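Local structure of cytosolic phospholipase A2 delta (Homo sapiens, 5IZ5) at residues L465-N470 against K482-F487; Y391-L396 against Y777-F782; Q85-N90 against Q614-Y619. The protein hydrolyses glycerophospholipids at the sn-2 position in a calcium-dependent manner, releasing fatty acids with a preference for linoleic acid. The protein carries 3 engineered substitutions. All blocks are in the same frame, centred on the assembly; numbering follows the deposited sequence.

Interaction 1. Residues L465-N470 against K482-F487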
loop_
_atom_site.group_PDB
_atom_site.type_symbol
_atom_site.label_atom_id
_atom_site.label_comp_id
_atom_site.label_asym_id
_atom_site.label_seq_id
_atom_site.Cartn_x
_atom_site.Cartn_y
_atom_site.Cartn_z
ATOM N N LEU B 465 -1.677 -0.138 -14.131
ATOM C CA LEU B 465 -1.440 0.416 -12.802
ATOM C C LEU B 465 -2.636 0.113 -11.894
ATOM O O LEU B 465 -3.758 0.557 -12.154
ATOM C CB LEU B 465 -1.205 1.922 -12.902
ATOM C CG LEU B 465 0.059 2.309 -13.692
ATOM C CD1 LEU B 465 -0.021 3.727 -14.234
ATOM C CD2 LEU B 465 1.308 2.133 -12.839
ATOM N N TYR B 466 -2.394 -0.660 -10.841
ATOM C CA TYR B 466 -3.441 -1.069 -9.918
ATOM C C TYR B 466 -3.217 -0.330 -8.599
ATOM O O TYR B 466 -2.078 -0.259 -8.112
ATOM C CB TYR B 466 -3.388 -2.577 -9.666
ATOM C CG TYR B 466 -3.268 -3.485 -10.890
ATOM C CD1 TYR B 466 -4.361 -4.212 -11.353
ATOM C CD2 TYR B 466 -2.048 -3.661 -11.542
ATOM C CE1 TYR B 466 -4.260 -5.068 -12.442
ATOM C CE2 TYR B 466 -1.937 -4.513 -12.641
ATOM C CZ TYR B 466 -3.043 -5.218 -13.085
ATOM O OH TYR B 466 -2.952 -6.078 -14.164
ATOM N N LEU B 467 -4.288 0.210 -8.011
ATOM C CA LEU B 467 -4.148 1.034 -6.792
ATOM C C LEU B 467 -4.813 0.444 -5.551
ATOM O O LEU B 467 -5.843 -0.238 -5.630
ATOM C CB LEU B 467 -4.700 2.447 -7.009
ATOM C CG LEU B 467 -3.809 3.679 -7.226
ATOM C CD1 LEU B 467 -2.332 3.393 -7.417
ATOM C CD2 LEU B 467 -4.349 4.486 -8.395
ATOM N N SER B 468 -4.191 0.723 -4.407
ATOM C CA SER B 468 -4.765 0.456 -3.102
ATOM C C SER B 468 -4.342 1.531 -2.109
ATOM O O SER B 468 -3.407 2.274 -2.357
ATOM C CB SER B 468 -4.275 -0.893 -2.601
ATOM O OG SER B 468 -2.901 -0.805 -2.284
ATOM N N LEU B 469 -5.023 1.592 -0.972
ATOM C CA LEU B 469 -4.699 2.533 0.105
ATOM C C LEU B 469 -4.125 1.795 1.295
ATOM O O LEU B 469 -4.687 0.783 1.705
ATOM C CB LEU B 469 -5.967 3.270 0.562
ATOM C CG LEU B 469 -6.543 4.351 -0.377
ATOM C CD1 LEU B 469 -7.896 4.859 0.103
ATOM C CD2 LEU B 469 -5.565 5.509 -0.529
ATOM N N ASN B 470 -3.015 2.295 1.839
ATOM C CA ASN B 470 -2.515 1.839 3.129
ATOM C C ASN B 470 -3.143 2.665 4.236
ATOM O O ASN B 470 -3.126 3.894 4.201
ATOM C CB ASN B 470 -0.998 1.945 3.249
ATOM C CG ASN B 470 -0.482 1.345 4.550
ATOM O OD1 ASN B 470 -0.783 0.200 4.867
ATOM N ND2 ASN B 470 0.288 2.115 5.306
ATOM N N LYS B 482 -4.377 7.921 5.155
ATOM C CA LYS B 482 -4.435 7.047 3.987
ATOM C C LYS B 482 -3.344 7.396 2.991
ATOM O O LYS B 482 -3.165 8.554 2.646
ATOM C CB LYS B 482 -5.818 7.151 3.324
ATOM C CG LYS B 482 -6.237 8.563 2.977
ATOM C CD LYS B 482 -7.646 8.554 2.418
ATOM C CE LYS B 482 -7.895 9.702 1.450
ATOM N NZ LYS B 482 -8.825 9.280 0.362
ATOM N N GLU B 483 -2.629 6.367 2.548
ATOM C CA GLU B 483 -1.473 6.480 1.661
ATOM C C GLU B 483 -1.676 5.611 0.431
ATOM O O GLU B 483 -2.008 4.428 0.544
ATOM C CB GLU B 483 -0.207 6.033 2.398
ATOM C CG GLU B 483 0.027 6.807 3.685
ATOM C CD GLU B 483 1.159 6.244 4.520
ATOM O OE1 GLU B 483 1.993 7.044 4.976
ATOM O OE2 GLU B 483 1.205 5.012 4.733
ATOM N N TRP B 484 -1.466 6.195 -0.742
ATOM C CA TRP B 484 -1.655 5.463 -1.989
ATOM C C TRP B 484 -0.483 4.516 -2.221
ATOM O O TRP B 484 0.678 4.927 -2.157
ATOM C CB TRP B 484 -1.826 6.422 -3.173
ATOM C CG TRP B 484 -3.095 7.226 -3.082
ATOM C CD1 TRP B 484 -3.230 8.490 -2.593
ATOM C CD2 TRP B 484 -4.408 6.802 -3.467
ATOM N NE1 TRP B 484 -4.549 8.882 -2.655
ATOM C CE2 TRP B 484 -5.294 7.863 -3.189
ATOM C CE3 TRP B 484 -4.922 5.629 -4.019
ATOM C CZ2 TRP B 484 -6.671 7.785 -3.448
ATOM C CZ3 TRP B 484 -6.291 5.549 -4.280
ATOM C CH2 TRP B 484 -7.150 6.622 -3.998
ATOM N N VAL B 485 -0.809 3.248 -2.451
ATOM C CA VAL B 485 0.157 2.239 -2.838
ATOM C C VAL B 485 -0.174 1.769 -4.255
ATOM O O VAL B 485 -1.220 1.174 -4.523
ATOM C CB VAL B 485 0.172 1.038 -1.871
ATOM C CG1 VAL B 485 1.169 -0.005 -2.348
ATOM C CG2 VAL B 485 0.521 1.494 -0.460
ATOM N N GLU B 486 0.757 2.027 -5.154
ATOM C CA GLU B 486 0.598 1.708 -6.567
ATOM C C GLU B 486 1.253 0.373 -6.902
ATOM O O GLU B 486 2.366 0.106 -6.436
ATOM C CB GLU B 486 1.242 2.837 -7.364
ATOM C CG GLU B 486 1.499 2.549 -8.825
ATOM C CD GLU B 486 2.156 3.739 -9.490
ATOM O OE1 GLU B 486 1.431 4.712 -9.792
ATOM O OE2 GLU B 486 3.396 3.703 -9.688
ATOM N N PHE B 487 0.570 -0.444 -7.710
ATOM C CA PHE B 487 1.111 -1.715 -8.204
ATOM C C PHE B 487 1.252 -1.683 -9.727
ATOM O O PHE B 487 0.313 -1.299 -10.435
ATOM C CB PHE B 487 0.179 -2.888 -7.870
ATOM C CG PHE B 487 0.032 -3.166 -6.400
ATOM C CD1 PHE B 487 0.509 -4.351 -5.859
ATOM C CD2 PHE B 487 -0.598 -2.253 -5.556
ATOM C CE1 PHE B 487 0.366 -4.622 -4.504
ATOM C CE2 PHE B 487 -0.746 -2.516 -4.196
ATOM C CZ PHE B 487 -0.262 -3.699 -3.670
#
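Glu483 OE2 takes a hydrogen bond from Asn470 ND2 at 3.1 Å, nearly straight and in the amide plane of Asn470. Thr641 OG1 is a second partner of the same oxygen. The carboxylate's other oxygen, OE1, meets Lys496 and Tyr497, so the buried charge is probably well compensated. Asn470 CG stands anti to the backbone N (chi1 -175°), which lays its amide alongside the Glu483 chain. The amide's OD1 accepts from Cys648 N.

The two strands form an antiparallel hairpin in the mixed sheet of the catalytic domain. Paired backbone bonds join Tyr466 with Phe487, Ser468 with Val485 and Asn470 with Glu483. Leu467, Leu469, Trp484 and Glu486 share one face of the sheet. There Leu469 CD2 sits 3.4 Å from the centroid of the Trp484 six-membered ring, a CH-pi contact over the ring face. Leu467 CG meets Trp484 CE3 at 3.9 Å. Replacing Trp484 by alanine is likely to leave Leu469 CD2 without the ring it packs on and Tyr693 OH without its indole N-H partner. Glu486 on this face is paired with Arg665, Arg668 and Ser662. On the other face, Ser468 OG approaches the edge of the Phe487 ring, 3.4 Å from CE2.

Ser468 lies about 7 Å, side chain to side chain, from Asp651, the probable proton acceptor. The contact thus combines packing of Leu467 and Leu469 on Trp484 with buried carboxylates that depend on specific polar partners, close to the active site.

Interaction 2. Residues Y391-L396 against Y777-F782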
loop_
_atom_site.group_PDB
_atom_site.type_symbol
_atom_site.label_atom_id
_atom_site.label_comp_id
_atom_site.label_asym_id
_atom_site.label_seq_id
_atom_site.Cartn_x
_atom_site.Cartn_y
_atom_site.Cartn_z
ATOM N N TYR B 391 -15.153 -15.599 -22.393
ATOM C CA TYR B 391 -14.667 -16.228 -21.170
ATOM C C TYR B 391 -15.330 -15.591 -19.939
ATOM O O TYR B 391 -15.902 -16.288 -19.104
ATOM C CB TYR B 391 -13.144 -16.082 -21.120
ATOM C CG TYR B 391 -12.460 -16.682 -19.920
ATOM C CD1 TYR B 391 -11.933 -17.969 -19.968
ATOM C CD2 TYR B 391 -12.292 -15.942 -18.750
ATOM C CE1 TYR B 391 -11.282 -18.512 -18.874
ATOM C CE2 TYR B 391 -11.643 -16.474 -17.654
ATOM C CZ TYR B 391 -11.141 -17.758 -17.719
ATOM O OH TYR B 391 -10.496 -18.284 -16.634
ATOM N N ALA B 392 -15.270 -14.266 -19.856
ATOM C CA ALA B 392 -15.846 -13.527 -18.733
ATOM C C ALA B 392 -17.356 -13.706 -18.652
ATOM O O ALA B 392 -17.904 -13.891 -17.567
ATOM C CB ALA B 392 -15.499 -12.049 -18.832
ATOM N N ARG B 393 -18.018 -13.651 -19.805
ATOM C CA ARG B 393 -19.471 -13.815 -19.878
ATOM C C ARG B 393 -19.902 -15.171 -19.331
ATOM O O ARG B 393 -20.850 -15.266 -18.549
ATOM C CB ARG B 393 -19.959 -13.675 -21.325
ATOM C CG ARG B 393 -21.476 -13.646 -21.474
ATOM C CD ARG B 393 -21.937 -14.072 -22.863
ATOM N NE ARG B 393 -21.127 -13.492 -23.933
ATOM C CZ ARG B 393 -20.512 -14.180 -24.898
ATOM N NH1 ARG B 393 -20.613 -15.505 -24.980
ATOM N NH2 ARG B 393 -19.796 -13.529 -25.806
ATOM N N GLU B 394 -19.202 -16.218 -19.751
ATOM C CA GLU B 394 -19.559 -17.579 -19.358
ATOM C C GLU B 394 -19.373 -17.812 -17.859
ATOM O O GLU B 394 -20.232 -18.411 -17.204
ATOM C CB GLU B 394 -18.764 -18.593 -20.181
ATOM C CG GLU B 394 -19.234 -18.653 -21.629
ATOM C CD GLU B 394 -18.386 -19.548 -22.515
ATOM O OE1 GLU B 394 -17.373 -20.098 -22.037
ATOM O OE2 GLU B 394 -18.740 -19.697 -23.703
ATOM N N HIS B 395 -18.267 -17.312 -17.311
ATOM C CA HIS B 395 -18.016 -17.436 -15.875
ATOM C C HIS B 395 -18.965 -16.583 -15.054
ATOM O O HIS B 395 -19.361 -16.973 -13.960
ATOM C CB HIS B 395 -16.558 -17.105 -15.552
ATOM C CG HIS B 395 -15.618 -18.213 -15.909
ATOM N ND1 HIS B 395 -15.529 -19.367 -15.167
ATOM C CD2 HIS B 395 -14.763 -18.364 -16.946
ATOM C CE1 HIS B 395 -14.645 -20.178 -15.717
ATOM N NE2 HIS B 395 -14.166 -19.592 -16.800
ATOM N N LEU B 396 -19.344 -15.424 -15.580
ATOM C CA LEU B 396 -20.276 -14.558 -14.872
ATOM C C LEU B 396 -21.703 -15.136 -14.921
ATOM O O LEU B 396 -22.523 -14.842 -14.052
ATOM C CB LEU B 396 -20.213 -13.131 -15.426
ATOM C CG LEU B 396 -20.557 -11.959 -14.498
ATOM C CD1 LEU B 396 -19.852 -12.023 -13.155
ATOM C CD2 LEU B 396 -20.207 -10.651 -15.190
ATOM N N TYR B 777 -24.538 -12.841 -13.748
ATOM C CA TYR B 777 -25.162 -12.091 -14.830
ATOM C C TYR B 777 -25.710 -13.082 -15.842
ATOM O O TYR B 777 -24.972 -13.935 -16.328
ATOM C CB TYR B 777 -24.128 -11.208 -15.538
ATOM C CG TYR B 777 -23.734 -9.915 -14.845
ATOM C CD1 TYR B 777 -23.126 -8.893 -15.565
ATOM C CD2 TYR B 777 -23.967 -9.704 -13.489
ATOM C CE1 TYR B 777 -22.753 -7.707 -14.956
ATOM C CE2 TYR B 777 -23.598 -8.516 -12.876
ATOM C CZ TYR B 777 -22.987 -7.523 -13.614
ATOM O OH TYR B 777 -22.621 -6.345 -13.005
ATOM N N LYS B 778 -26.999 -12.978 -16.155
ATOM C CA LYS B 778 -27.554 -13.681 -17.312
ATOM C C LYS B 778 -26.838 -13.149 -18.544
ATOM O O LYS B 778 -26.578 -11.949 -18.634
ATOM C CB LYS B 778 -29.054 -13.432 -17.431
ATOM C CG LYS B 778 -29.874 -14.092 -16.335
ATOM C CD LYS B 778 -31.170 -13.344 -16.053
ATOM C CE LYS B 778 -32.092 -13.317 -17.263
ATOM N NZ LYS B 778 -33.449 -12.830 -16.895
ATOM N N GLU B 779 -26.493 -14.033 -19.475
ATOM C CA GLU B 779 -25.739 -13.626 -20.668
ATOM C C GLU B 779 -26.430 -12.466 -21.377
ATOM O O GLU B 779 -25.777 -11.566 -21.901
ATOM C CB GLU B 779 -25.532 -14.807 -21.621
ATOM C CG GLU B 779 -24.703 -15.932 -21.007
ATOM C CD GLU B 779 -23.896 -16.735 -22.017
ATOM O OE1 GLU B 779 -23.170 -17.656 -21.587
ATOM O OE2 GLU B 779 -23.971 -16.454 -23.232
ATOM N N GLU B 780 -27.758 -12.494 -21.352
ATOM C CA GLU B 780 -28.595 -11.393 -21.814
ATOM C C GLU B 780 -28.171 -10.055 -21.197
ATOM O O GLU B 780 -27.922 -9.088 -21.915
ATOM C CB GLU B 780 -30.054 -11.693 -21.450
ATOM C CG GLU B 780 -31.100 -11.126 -22.394
ATOM C CD GLU B 780 -32.523 -11.470 -21.960
ATOM O OE1 GLU B 780 -33.472 -11.104 -22.691
ATOM O OE2 GLU B 780 -32.695 -12.105 -20.892
ATOM N N ASP B 781 -28.089 -10.011 -19.865
ATOM C CA ASP B 781 -27.725 -8.791 -19.129
ATOM C C ASP B 781 -26.259 -8.394 -19.299
ATOM O O ASP B 781 -25.926 -7.210 -19.283
ATOM C CB ASP B 781 -28.026 -8.949 -17.633
ATOM C CG ASP B 781 -29.515 -9.013 -17.331
ATOM O OD1 ASP B 781 -30.314 -8.433 -18.096
ATOM O OD2 ASP B 781 -29.884 -9.636 -16.313
ATOM N N PHE B 782 -25.384 -9.387 -19.430
ATOM C CA PHE B 782 -23.967 -9.139 -19.688
ATOM C C PHE B 782 -23.797 -8.406 -21.013
ATOM O O PHE B 782 -23.130 -7.371 -21.073
ATOM C CB PHE B 782 -23.198 -10.462 -19.735
ATOM C CG PHE B 782 -21.728 -10.306 -20.013
ATOM C CD1 PHE B 782 -20.805 -10.300 -18.974
ATOM C CD2 PHE B 782 -21.260 -10.173 -21.314
ATOM C CE1 PHE B 782 -19.447 -10.161 -19.222
ATOM C CE2 PHE B 782 -19.904 -10.036 -21.570
ATOM C CZ PHE B 782 -18.996 -10.031 -20.522
HETATM O O HOH W 1 -23.229 -13.665 -18.576
#
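This is a mainly apolar packing contact in the catalytic domain, where helix 386-397 meets the start of helix 779-794 and the loop leading into it. Arg393 and Phe782 form its middle. Arg393 CB lies over the centre of the Phe782 ring, a CH-pi contact of 3.7 Å from CB to the centroid. Phe782 CG is anti to its own N (chi1 179°), a setting that carries the ring across to helix 386-397. The guanidinium plane is 83° from that of the ring. Its salt bridge to Glu779 is long, 3.9 Å from NH1 to OE2, and Arg393 NE has a further salt bridge with Glu783.

Leu396 CD2 touches two rings. It lies over one face of Tyr777, 3.4 Å from CD1, and at the edge of Phe782, 3.8 Å from CD1. The backbone adds one direct bond, Tyr777 N to Leu396 O at 2.9 Å. A water donates to both Arg393 O and Tyr777 O, a second link between the backbones.

Helix 335-351 packs beside this joint. Its Thr340 touches both Leu396 and Tyr777, its Tyr343 meets Ala392, and Arg337 lies against Tyr777.

Interaction 3. Residues Q85-N90 against Q614-Y619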
loop_
_atom_site.group_PDB
_atom_site.type_symbol
_atom_site.label_atom_id
_atom_site.label_comp_id
_atom_site.label_asym_id
_atom_site.label_seq_id
_atom_site.Cartn_x
_atom_site.Cartn_y
_atom_site.Cartn_z
ATOM N N GLN B 85 22.178 11.210 14.173
ATOM C CA GLN B 85 22.402 11.548 12.762
ATOM C C GLN B 85 21.561 12.771 12.413
ATOM O O GLN B 85 20.333 12.719 12.426
ATOM C CB GLN B 85 22.038 10.356 11.868
ATOM C CG GLN B 85 22.088 10.590 10.368
ATOM C CD GLN B 85 23.370 11.253 9.909
ATOM O OE1 GLN B 85 23.376 12.430 9.562
ATOM N NE2 GLN B 85 24.461 10.499 9.903
ATOM N N SER B 86 22.234 13.876 12.108
ATOM C CA SER B 86 21.563 15.156 11.847
ATOM C C SER B 86 20.649 15.138 10.614
ATOM O O SER B 86 19.715 15.925 10.528
ATOM C CB SER B 86 22.603 16.274 11.687
ATOM O OG SER B 86 23.456 16.026 10.575
ATOM N N GLN B 87 20.917 14.242 9.669
ATOM C CA GLN B 87 20.145 14.159 8.427
ATOM C C GLN B 87 18.807 13.406 8.524
ATOM O O GLN B 87 18.046 13.360 7.536
ATOM C CB GLN B 87 20.988 13.498 7.346
ATOM C CG GLN B 87 22.187 14.297 6.877
ATOM C CD GLN B 87 21.844 15.732 6.515
ATOM O OE1 GLN B 87 21.890 16.606 7.376
ATOM N NE2 GLN B 87 21.494 15.983 5.257
ATOM N N VAL B 88 18.510 12.809 9.678
ATOM C CA VAL B 88 17.204 12.173 9.862
ATOM C C VAL B 88 16.387 12.912 10.904
ATOM O O VAL B 88 16.918 13.675 11.706
ATOM C CB VAL B 88 17.284 10.663 10.228
ATOM C CG1 VAL B 88 18.028 9.894 9.159
ATOM C CG2 VAL B 88 17.918 10.425 11.589
ATOM N N LYS B 89 15.079 12.695 10.859
ATOM C CA LYS B 89 14.193 13.217 11.881
ATOM C C LYS B 89 14.313 12.357 13.132
ATOM O O LYS B 89 14.133 11.143 13.087
ATOM C CB LYS B 89 12.751 13.276 11.395
ATOM C CG LYS B 89 12.046 14.561 11.785
ATOM C CD LYS B 89 12.589 15.794 11.069
ATOM C CE LYS B 89 12.422 17.066 11.883
ATOM N NZ LYS B 89 11.154 17.228 12.634
ATOM N N ASN B 90 14.631 13.009 14.241
ATOM C CA ASN B 90 14.853 12.335 15.509
ATOM C C ASN B 90 13.843 12.828 16.528
ATOM O O ASN B 90 13.863 14.002 16.910
ATOM C CB ASN B 90 16.262 12.615 16.009
ATOM C CG ASN B 90 17.322 11.979 15.138
ATOM O OD1 ASN B 90 17.384 10.755 15.015
ATOM N ND2 ASN B 90 18.162 12.809 14.521
ATOM N N GLN B 614 14.104 5.373 7.903
ATOM C CA GLN B 614 13.847 6.551 8.715
ATOM C C GLN B 614 13.555 7.783 7.863
ATOM O O GLN B 614 13.913 7.839 6.690
ATOM C CB GLN B 614 15.034 6.789 9.643
ATOM C CG GLN B 614 15.454 5.528 10.401
ATOM C CD GLN B 614 16.529 5.770 11.439
ATOM O OE1 GLN B 614 17.187 6.808 11.432
ATOM N NE2 GLN B 614 16.707 4.807 12.347
ATOM N N LEU B 615 12.893 8.769 8.459
ATOM C CA LEU B 615 12.515 9.975 7.734
ATOM C C LEU B 615 13.666 10.964 7.703
ATOM O O LEU B 615 14.320 11.191 8.714
ATOM C CB LEU B 615 11.277 10.635 8.356
ATOM C CG LEU B 615 9.909 9.970 8.156
ATOM C CD1 LEU B 615 9.648 9.686 6.683
ATOM C CD2 LEU B 615 9.765 8.698 8.979
ATOM N N HIS B 616 13.871 11.589 6.548
ATOM C CA HIS B 616 14.909 12.604 6.374
ATOM C C HIS B 616 14.552 13.834 7.207
ATOM O O HIS B 616 13.376 14.110 7.444
ATOM C CB HIS B 616 15.029 12.981 4.894
ATOM C CG HIS B 616 16.293 13.699 4.548
ATOM N ND1 HIS B 616 16.480 15.042 4.788
ATOM C CD2 HIS B 616 17.434 13.262 3.974
ATOM C CE1 HIS B 616 17.685 15.399 4.391
ATOM N NE2 HIS B 616 18.282 14.337 3.884
ATOM N N GLN B 617 15.563 14.564 7.665
ATOM C CA GLN B 617 15.349 15.754 8.505
ATOM C C GLN B 617 14.409 16.778 7.864
ATOM O O GLN B 617 13.607 17.408 8.550
ATOM C CB GLN B 617 16.690 16.408 8.848
ATOM C CG GLN B 617 16.615 17.696 9.664
ATOM C CD GLN B 617 15.884 17.558 10.992
ATOM O OE1 GLN B 617 15.057 18.397 11.326
ATOM N NE2 GLN B 617 16.192 16.517 11.757
ATOM N N ASP B 618 14.470 16.935 6.551
ATOM C CA ASP B 618 13.572 17.883 5.906
ATOM C C ASP B 618 12.584 17.202 4.955
ATOM O O ASP B 618 12.167 17.781 3.953
ATOM C CB ASP B 618 14.309 19.097 5.284
ATOM C CG ASP B 618 15.661 18.753 4.727
ATOM O OD1 ASP B 618 16.701 19.056 5.359
ATOM O OD2 ASP B 618 15.668 18.188 3.629
ATOM N N TYR B 619 12.171 15.986 5.319
ATOM C CA TYR B 619 11.139 15.253 4.570
ATOM C C TYR B 619 9.880 16.104 4.305
ATOM O O TYR B 619 9.297 16.026 3.224
ATOM C CB TYR B 619 10.748 13.940 5.279
ATOM C CG TYR B 619 9.803 14.111 6.446
ATOM C CD1 TYR B 619 10.250 14.598 7.669
ATOM C CD2 TYR B 619 8.465 13.765 6.333
ATOM C CE1 TYR B 619 9.385 14.746 8.740
ATOM C CE2 TYR B 619 7.592 13.906 7.395
ATOM C CZ TYR B 619 8.056 14.397 8.596
ATOM O OH TYR B 619 7.191 14.536 9.656
HETATM O O HOH W 2 15.002 16.031 14.475
#
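The imidazole of His616 has Gln87 O over the centre of one face, 3.4 Å above the plane. At the ring edge, in plane, Asp618 N donates to ND1 within the turn. The Gln87 amide runs beside the ring with its plane 84° from it, its NE2 3.9 Å from His616 NE2. Tyr619 has Leu615 CB over one face, offset toward the rim, while Lys89 CG comes within 4.0 Å of its CE1.

Gln87 O also accepts from Gln617 N at 2.8 Å, with the donor well above the carbonyl plane. Lys89 N gives a nearly straight bond of 2.7 Å to Leu615 O. The two bonds flank Val88 and His616, which form a single bridge. Each segment holds a type I beta turn, Gln85 to Val88 and His616 to Tyr619.

Gln617 bends at chi2 (57°), which turns its amide back toward the C2 loop. NE2 makes a weak bond to Val88 O and also donates to a water that Asn90 N reaches. OE1 lies 3.0 Å from Lys89 CE, whereas Lys89 NZ pairs with Asp114.

The contact joins the loop between strands 75-85 and 91-98 of the N-terminal C2 domain to the catalytic part of the chain. His616 NE2 is buried with no partner in the model. The hold is otherwise largely polar and backbone-based, so it probably depends more on the shape of the two turns than on apolar packing.

Interaction 1 is the core contact, with its centre about 5 Å from that of the chain. Interactions 2 and 3 are only partly buried, lie on opposite sides of that centre and are about 54 Å apart, centre to centre. Interactions 1 and 2 both belong to the PLA2c region, whereas interaction 3 ties that region to the N-terminal C2 domain. No two contacts touch; interactions 1 and 3 come closest, about 8 Å between nearest atoms. The chemistry differs with place. Paired strands and buried carboxylates with polar partners make interaction 1, aromatic faces under aliphatic carbons make interaction 2, and turn backbones with amide side chains make interaction 3.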